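Protein angel homolog 2 (PDB 6RW0) acts as a 2',3'-cyclic phosphatase of the CCR4 deadenylase family and probably binds the 3' untranslated regions of messenger RNA. Local coordinates at residues D51-L64 / F96-H110. Residues are numbered along the deposited sequence; the frame is centred on the assembly and turned at random.
With MG (magnesium ion), chain B.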
loop_
_atom_site.group_PDB
_atom_site.type_symbol
_atom_site.label_atom_id
_atom_site.label_comp_id
_atom_site.label_asym_id
_atom_site.label_seq_id
_atom_site.Cartn_x
_atom_site.Cartn_y
_atom_site.Cartn_z
ATOM N N ASP A 51 -4.518 4.732 -21.146
ATOM C CA ASP A 51 -5.028 3.673 -20.253
ATOM C C ASP A 51 -3.821 2.959 -19.657
ATOM O O ASP A 51 -2.865 2.776 -20.361
ATOM C CB ASP A 51 -5.912 2.677 -21.001
ATOM C CG ASP A 51 -7.259 3.227 -21.424
ATOM O OD1 ASP A 51 -7.602 4.308 -21.015
ATOM O OD2 ASP A 51 -7.942 2.533 -22.163
ATOM N N PHE A 52 -3.859 2.626 -18.376
ATOM C CA PHE A 52 -2.747 1.910 -17.729
ATOM C C PHE A 52 -3.306 1.135 -16.551
ATOM O O PHE A 52 -4.264 1.540 -15.960
ATOM C CB PHE A 52 -1.633 2.867 -17.299
ATOM C CG PHE A 52 -2.020 3.830 -16.215
ATOM C CD1 PHE A 52 -2.785 4.944 -16.484
ATOM C CD2 PHE A 52 -1.631 3.601 -14.913
ATOM C CE1 PHE A 52 -3.138 5.819 -15.478
ATOM C CE2 PHE A 52 -1.987 4.479 -13.910
ATOM C CZ PHE A 52 -2.736 5.585 -14.193
ATOM N N SER A 53 -2.646 0.038 -16.257
ATOM C CA SER A 53 -3.006 -0.824 -15.146
ATOM C C SER A 53 -1.954 -0.778 -14.045
ATOM O O SER A 53 -0.769 -0.518 -14.296
ATOM C CB SER A 53 -3.191 -2.269 -15.618
ATOM O OG SER A 53 -2.012 -2.744 -16.252
ATOM N N VAL A 54 -2.415 -1.024 -12.819
ATOM C CA VAL A 54 -1.603 -0.963 -11.610
ATOM C C VAL A 54 -1.894 -2.188 -10.760
ATOM O O VAL A 54 -3.060 -2.481 -10.466
ATOM C CB VAL A 54 -1.898 0.300 -10.774
ATOM C CG1 VAL A 54 -1.029 0.315 -9.500
ATOM C CG2 VAL A 54 -1.692 1.557 -11.570
ATOM N N MET A 55 -0.835 -2.844 -10.337
ATOM C CA MET A 55 -0.914 -3.999 -9.431
ATOM C C MET A 55 -0.248 -3.624 -8.102
ATOM O O MET A 55 0.841 -3.086 -8.164
ATOM C CB MET A 55 -0.185 -5.200 -10.017
ATOM C CG MET A 55 -0.117 -6.345 -9.045
ATOM S SD MET A 55 0.786 -7.750 -9.707
ATOM C CE MET A 55 -0.517 -8.529 -10.640
ATOM N N SER A 56 -0.897 -3.862 -6.966
ATOM C CA SER A 56 -0.321 -3.658 -5.617
ATOM C C SER A 56 -0.226 -5.046 -4.989
ATOM O O SER A 56 -1.238 -5.700 -4.934
ATOM C CB SER A 56 -1.132 -2.722 -4.782
ATOM O OG SER A 56 -0.475 -2.474 -3.561
ATOM N N TYR A 57 0.948 -5.483 -4.567
ATOM C CA TYR A 57 1.101 -6.858 -4.060
ATOM C C TYR A 57 2.136 -6.910 -2.934
ATOM O O TYR A 57 3.278 -6.617 -3.203
ATOM C CB TYR A 57 1.540 -7.750 -5.223
ATOM C CG TYR A 57 1.383 -9.240 -5.048
ATOM C CD1 TYR A 57 0.747 -9.781 -3.952
ATOM C CD2 TYR A 57 1.830 -10.090 -6.029
ATOM C CE1 TYR A 57 0.587 -11.148 -3.824
ATOM C CE2 TYR A 57 1.675 -11.457 -5.921
ATOM C CZ TYR A 57 1.062 -11.986 -4.809
ATOM O OH TYR A 57 0.903 -13.330 -4.686
ATOM N N ASN A 58 1.733 -7.321 -1.737
ATOM C CA ASN A 58 2.670 -7.626 -0.638
ATOM C C ASN A 58 3.035 -9.098 -0.888
ATOM O O ASN A 58 2.170 -9.922 -0.735
ATOM C CB ASN A 58 2.014 -7.358 0.710
ATOM C CG ASN A 58 2.894 -7.771 1.864
ATOM O OD1 ASN A 58 3.681 -8.676 1.739
ATOM N ND2 ASN A 58 2.741 -7.114 2.990
ATOM N N ILE A 59 4.268 -9.389 -1.293
ATOM C CA ILE A 59 4.663 -10.740 -1.781
ATOM C C ILE A 59 5.158 -11.651 -0.660
ATOM O O ILE A 59 5.400 -12.794 -0.955
ATOM C CB ILE A 59 5.681 -10.613 -2.933
ATOM C CG1 ILE A 59 7.054 -10.108 -2.476
ATOM C CG2 ILE A 59 5.105 -9.753 -4.045
ATOM C CD1 ILE A 59 8.119 -10.222 -3.533
ATOM N N LEU A 60 5.285 -11.147 0.560
ATOM C CA LEU A 60 5.727 -11.897 1.738
ATOM C C LEU A 60 7.228 -12.179 1.669
ATOM O O LEU A 60 7.687 -13.011 0.882
ATOM C CB LEU A 60 4.897 -13.163 1.989
ATOM C CG LEU A 60 5.319 -14.032 3.181
ATOM C CD1 LEU A 60 5.358 -13.298 4.506
ATOM C CD2 LEU A 60 4.370 -15.234 3.253
ATOM N N SER A 61 7.994 -11.476 2.493
ATOM C CA SER A 61 9.435 -11.682 2.563
ATOM C C SER A 61 9.742 -13.023 3.211
ATOM O O SER A 61 9.145 -13.378 4.228
ATOM C CB SER A 61 10.026 -10.542 3.392
ATOM O OG SER A 61 11.203 -10.915 4.092
ATOM N N GLN A 62 10.677 -13.777 2.624
ATOM C CA GLN A 62 11.010 -15.088 3.183
ATOM C C GLN A 62 11.535 -14.979 4.611
ATOM O O GLN A 62 11.186 -15.806 5.471
ATOM C CB GLN A 62 12.031 -15.811 2.305
ATOM C CG GLN A 62 12.194 -17.278 2.675
ATOM C CD GLN A 62 10.947 -18.090 2.363
ATOM O OE1 GLN A 62 10.171 -17.732 1.488
ATOM N NE2 GLN A 62 10.771 -19.207 3.061
ATOM N N ASP A 63 12.401 -13.993 4.885
ATOM C CA ASP A 63 12.917 -13.826 6.239
ATOM C C ASP A 63 11.774 -13.577 7.216
ATOM O O ASP A 63 11.764 -14.120 8.326
ATOM C CB ASP A 63 13.878 -12.638 6.324
ATOM C CG ASP A 63 15.248 -12.912 5.736
ATOM O OD1 ASP A 63 15.528 -14.040 5.287
ATOM O OD2 ASP A 63 16.063 -11.961 5.725
ATOM N N LEU A 64 10.813 -12.729 6.826
ATOM C CA LEU A 64 9.690 -12.436 7.714
ATOM C C LEU A 64 8.760 -13.631 7.858
ATOM O O LEU A 64 8.213 -13.856 8.941
ATOM C CB LEU A 64 8.945 -11.184 7.247
ATOM C CG LEU A 64 9.799 -9.912 7.222
ATOM C CD1 LEU A 64 8.912 -8.725 6.814
ATOM C CD2 LEU A 64 10.498 -9.660 8.546
ATOM N N PHE A 96 -0.728 -11.189 -15.304
ATOM C CA PHE A 96 -1.517 -9.966 -15.327
ATOM C C PHE A 96 -0.876 -8.876 -16.161
ATOM O O PHE A 96 -1.593 -7.990 -16.636
ATOM C CB PHE A 96 -1.824 -9.512 -13.904
ATOM C CG PHE A 96 -2.787 -10.430 -13.204
ATOM C CD1 PHE A 96 -4.085 -10.564 -13.660
ATOM C CD2 PHE A 96 -2.382 -11.186 -12.127
ATOM C CE1 PHE A 96 -4.969 -11.433 -13.039
ATOM C CE2 PHE A 96 -3.262 -12.043 -11.503
ATOM C CZ PHE A 96 -4.553 -12.166 -11.960
ATOM N N ASP A 97 0.439 -8.928 -16.362
ATOM C CA ASP A 97 1.124 -8.005 -17.271
ATOM C C ASP A 97 0.740 -6.550 -16.992
ATOM O O ASP A 97 0.467 -5.767 -17.903
ATOM C CB ASP A 97 0.855 -8.397 -18.729
ATOM C CG ASP A 97 1.759 -7.670 -19.711
ATOM O OD1 ASP A 97 2.949 -7.518 -19.376
ATOM O OD2 ASP A 97 1.296 -7.296 -20.820
ATOM N N ALA A 98 0.761 -6.177 -15.715
ATOM C CA ALA A 98 0.362 -4.826 -15.341
ATOM C C ALA A 98 1.408 -3.799 -15.771
ATOM O O ALA A 98 2.609 -4.069 -15.785
ATOM C CB ALA A 98 0.172 -4.720 -13.831
ATOM N N ASP A 99 0.943 -2.585 -16.071
ATOM C CA ASP A 99 1.865 -1.536 -16.503
ATOM C C ASP A 99 2.713 -0.996 -15.358
ATOM O O ASP A 99 3.849 -0.551 -15.587
ATOM C CB ASP A 99 1.083 -0.388 -17.129
ATOM C CG ASP A 99 0.360 -0.800 -18.377
ATOM O OD1 ASP A 99 0.966 -1.499 -19.214
ATOM O OD2 ASP A 99 -0.820 -0.436 -18.527
ATOM N N VAL A 100 2.174 -0.987 -14.142
ATOM C CA VAL A 100 2.849 -0.476 -12.954
ATOM C C VAL A 100 2.703 -1.526 -11.870
ATOM O O VAL A 100 1.598 -2.045 -11.658
ATOM C CB VAL A 100 2.223 0.846 -12.468
ATOM C CG1 VAL A 100 2.917 1.345 -11.205
ATOM C CG2 VAL A 100 2.288 1.911 -13.543
ATOM N N LEU A 101 3.808 -1.840 -11.186
ATOM C CA LEU A 101 3.798 -2.744 -10.046
ATOM C C LEU A 101 4.228 -1.993 -8.800
ATOM O O LEU A 101 5.277 -1.336 -8.789
ATOM C CB LEU A 101 4.777 -3.904 -10.206
ATOM C CG LEU A 101 4.721 -4.661 -11.513
ATOM C CD1 LEU A 101 5.879 -5.667 -11.483
ATOM C CD2 LEU A 101 3.398 -5.332 -11.716
ATOM N N CYS A 102 3.425 -2.092 -7.753
ATOM C CA CYS A 102 3.755 -1.561 -6.438
ATOM C C CYS A 102 3.852 -2.773 -5.531
ATOM O O CYS A 102 2.831 -3.383 -5.201
ATOM C CB CYS A 102 2.688 -0.594 -5.950
ATOM S SG CYS A 102 2.805 0.997 -6.831
ATOM N N LEU A 103 5.072 -3.138 -5.155
ATOM C CA LEU A 103 5.313 -4.335 -4.370
ATOM C C LEU A 103 5.759 -3.966 -2.964
ATOM O O LEU A 103 6.471 -2.980 -2.756
ATOM C CB LEU A 103 6.379 -5.206 -5.043
ATOM C CG LEU A 103 6.154 -5.555 -6.523
ATOM C CD1 LEU A 103 7.326 -6.345 -7.081
ATOM C CD2 LEU A 103 4.849 -6.311 -6.692
ATOM N N GLN A 104 5.340 -4.777 -1.998
ATOM C CA GLN A 104 5.815 -4.673 -0.631
ATOM C C GLN A 104 6.426 -5.999 -0.194
ATOM O O GLN A 104 6.182 -7.047 -0.792
ATOM C CB GLN A 104 4.698 -4.231 0.333
ATOM C CG GLN A 104 3.904 -2.999 -0.148
ATOM C CD GLN A 104 2.780 -3.355 -1.089
ATOM O OE1 GLN A 104 2.156 -4.412 -0.967
ATOM N NE2 GLN A 104 2.514 -2.480 -2.043
ATOM N N GLU A 105 7.220 -5.928 0.878
ATOM C CA GLU A 105 7.942 -7.081 1.429
ATOM C C GLU A 105 8.889 -7.700 0.406
ATOM O O GLU A 105 9.049 -8.919 0.330
ATOM C CB GLU A 105 7.011 -8.098 2.080
ATOM C CG GLU A 105 6.409 -7.511 3.332
ATOM C CD GLU A 105 5.883 -8.532 4.308
ATOM O OE1 GLU A 105 6.407 -9.677 4.353
ATOM O OE2 GLU A 105 4.939 -8.172 5.048
ATOM N N VAL A 106 9.529 -6.831 -0.373
ATOM C CA VAL A 106 10.540 -7.213 -1.351
ATOM C C VAL A 106 11.868 -7.309 -0.612
ATOM O O VAL A 106 12.419 -6.294 -0.175
ATOM C CB VAL A 106 10.597 -6.187 -2.491
ATOM C CG1 VAL A 106 11.770 -6.464 -3.437
ATOM C CG2 VAL A 106 9.244 -6.139 -3.202
ATOM N N GLN A 107 12.373 -8.533 -0.460
ATOM C CA GLN A 107 13.577 -8.785 0.322
ATOM C C GLN A 107 14.821 -8.460 -0.499
ATOM O O GLN A 107 14.921 -8.847 -1.665
ATOM C CB GLN A 107 13.575 -10.248 0.762
ATOM C CG GLN A 107 14.671 -10.608 1.705
ATOM C CD GLN A 107 14.442 -11.946 2.352
ATOM O OE1 GLN A 107 13.402 -12.174 2.964
ATOM N NE2 GLN A 107 15.401 -12.847 2.201
ATOM N N GLU A 108 15.764 -7.736 0.112
ATOM C CA GLU A 108 16.862 -7.147 -0.653
ATOM C C GLU A 108 17.689 -8.205 -1.380
ATOM O O GLU A 108 18.001 -8.044 -2.569
ATOM C CB GLU A 108 17.758 -6.295 0.252
ATOM C CG GLU A 108 18.896 -5.601 -0.525
ATOM C CD GLU A 108 19.956 -4.950 0.363
ATOM O OE1 GLU A 108 20.262 -5.489 1.448
ATOM O OE2 GLU A 108 20.474 -3.882 -0.034
ATOM N N ASP A 109 18.095 -9.276 -0.687
ATOM C CA ASP A 109 18.975 -10.247 -1.337
ATOM C C ASP A 109 18.266 -10.924 -2.504
ATOM O O ASP A 109 18.811 -11.015 -3.613
ATOM C CB ASP A 109 19.616 -11.236 -0.345
ATOM C CG ASP A 109 18.626 -12.035 0.494
ATOM O OD1 ASP A 109 17.400 -11.859 0.399
ATOM O OD2 ASP A 109 19.125 -12.887 1.268
ATOM N N HIS A 110 17.024 -11.339 -2.293
ATOM C CA HIS A 110 16.242 -11.936 -3.366
ATOM C C HIS A 110 15.960 -10.944 -4.477
ATOM O O HIS A 110 15.873 -11.320 -5.650
ATOM C CB HIS A 110 14.936 -12.450 -2.794
ATOM C CG HIS A 110 15.127 -13.567 -1.833
ATOM N ND1 HIS A 110 14.167 -13.933 -0.916
ATOM C CD2 HIS A 110 16.164 -14.414 -1.661
ATOM C CE1 HIS A 110 14.610 -14.962 -0.219
ATOM N NE2 HIS A 110 15.815 -15.281 -0.655
HETATM MG MG MG B . 3.519 -9.501 6.250
HETATM O O HOH W 1 -0.513 -4.488 -1.397
HETATM O O HOH W 2 3.278 -10.423 4.040
HETATM O O HOH W 3 11.549 -13.236 -0.192
HETATM O O HOH W 4 18.062 -11.460 4.044
HETATM O O HOH W 5 5.394 -10.511 6.788
HETATM O O HOH W 6 2.150 -11.122 7.066
HETATM O O HOH W 7 3.327 -8.728 8.682
HETATM O O HOH W 8 1.426 -8.641 6.270
#
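Val-54 to Asn-58 run parallel to Val-100 to Gln-104, and backbone hydrogen bonds such as Cys-102 N to Met-55 O (2.8 Å) join them as neighbouring sheet strands. On the face bearing Met-55, Tyr-57, Leu-101 and Leu-103 the packing is tight and apolar: the Met-55 chain turns at chi3 (-84°), bringing CE within 3.6 Å of CD2 of Phe-96, while its CB rests on the Ala-98 methyl. At the C-terminal strand ends the contact becomes polar and hydrated. Glu-105 OE2 binds magnesium at 2.3 Å, five waters completing the shell, and Asn-58 ND2, whose side chain has its strongest polar partner in Asp-236, reaches the same oxygen from above the carboxylate plane (3.2 Å). Ser-61 N holds OE1 on its anti side, so both oxygens are gripped and the carboxylate is fixed in rotation. Asn-58 OD1 meanwhile closes an Asx turn on Leu-60 N. Beyond it, Gln-107 OE1 takes Ser-61 OG and Asp-63 N (both 2.8 Å) in its carbonyl plane, and its NE2 donates to Asp-109 OD1, which sets the flip of the amide. A leucine in place of Gln-107 would probably leave Asp-63 N and the Ser-61 hydroxyl without their acceptor and free the first turn of the helix to shift. On this watery flank a water donates to Asp-63 OD2 and, more weakly, to Asp-109 OD2. The pair is central in a mixed sheet of the DNase I-like fold, strand 421-428 flanking 49-58 and strand 137-144 flanking 100-107; helix 108-121 packs on Leu-101 and Leu-103, and strand 189-195 meets Cys-102 and Glu-105 from the other face.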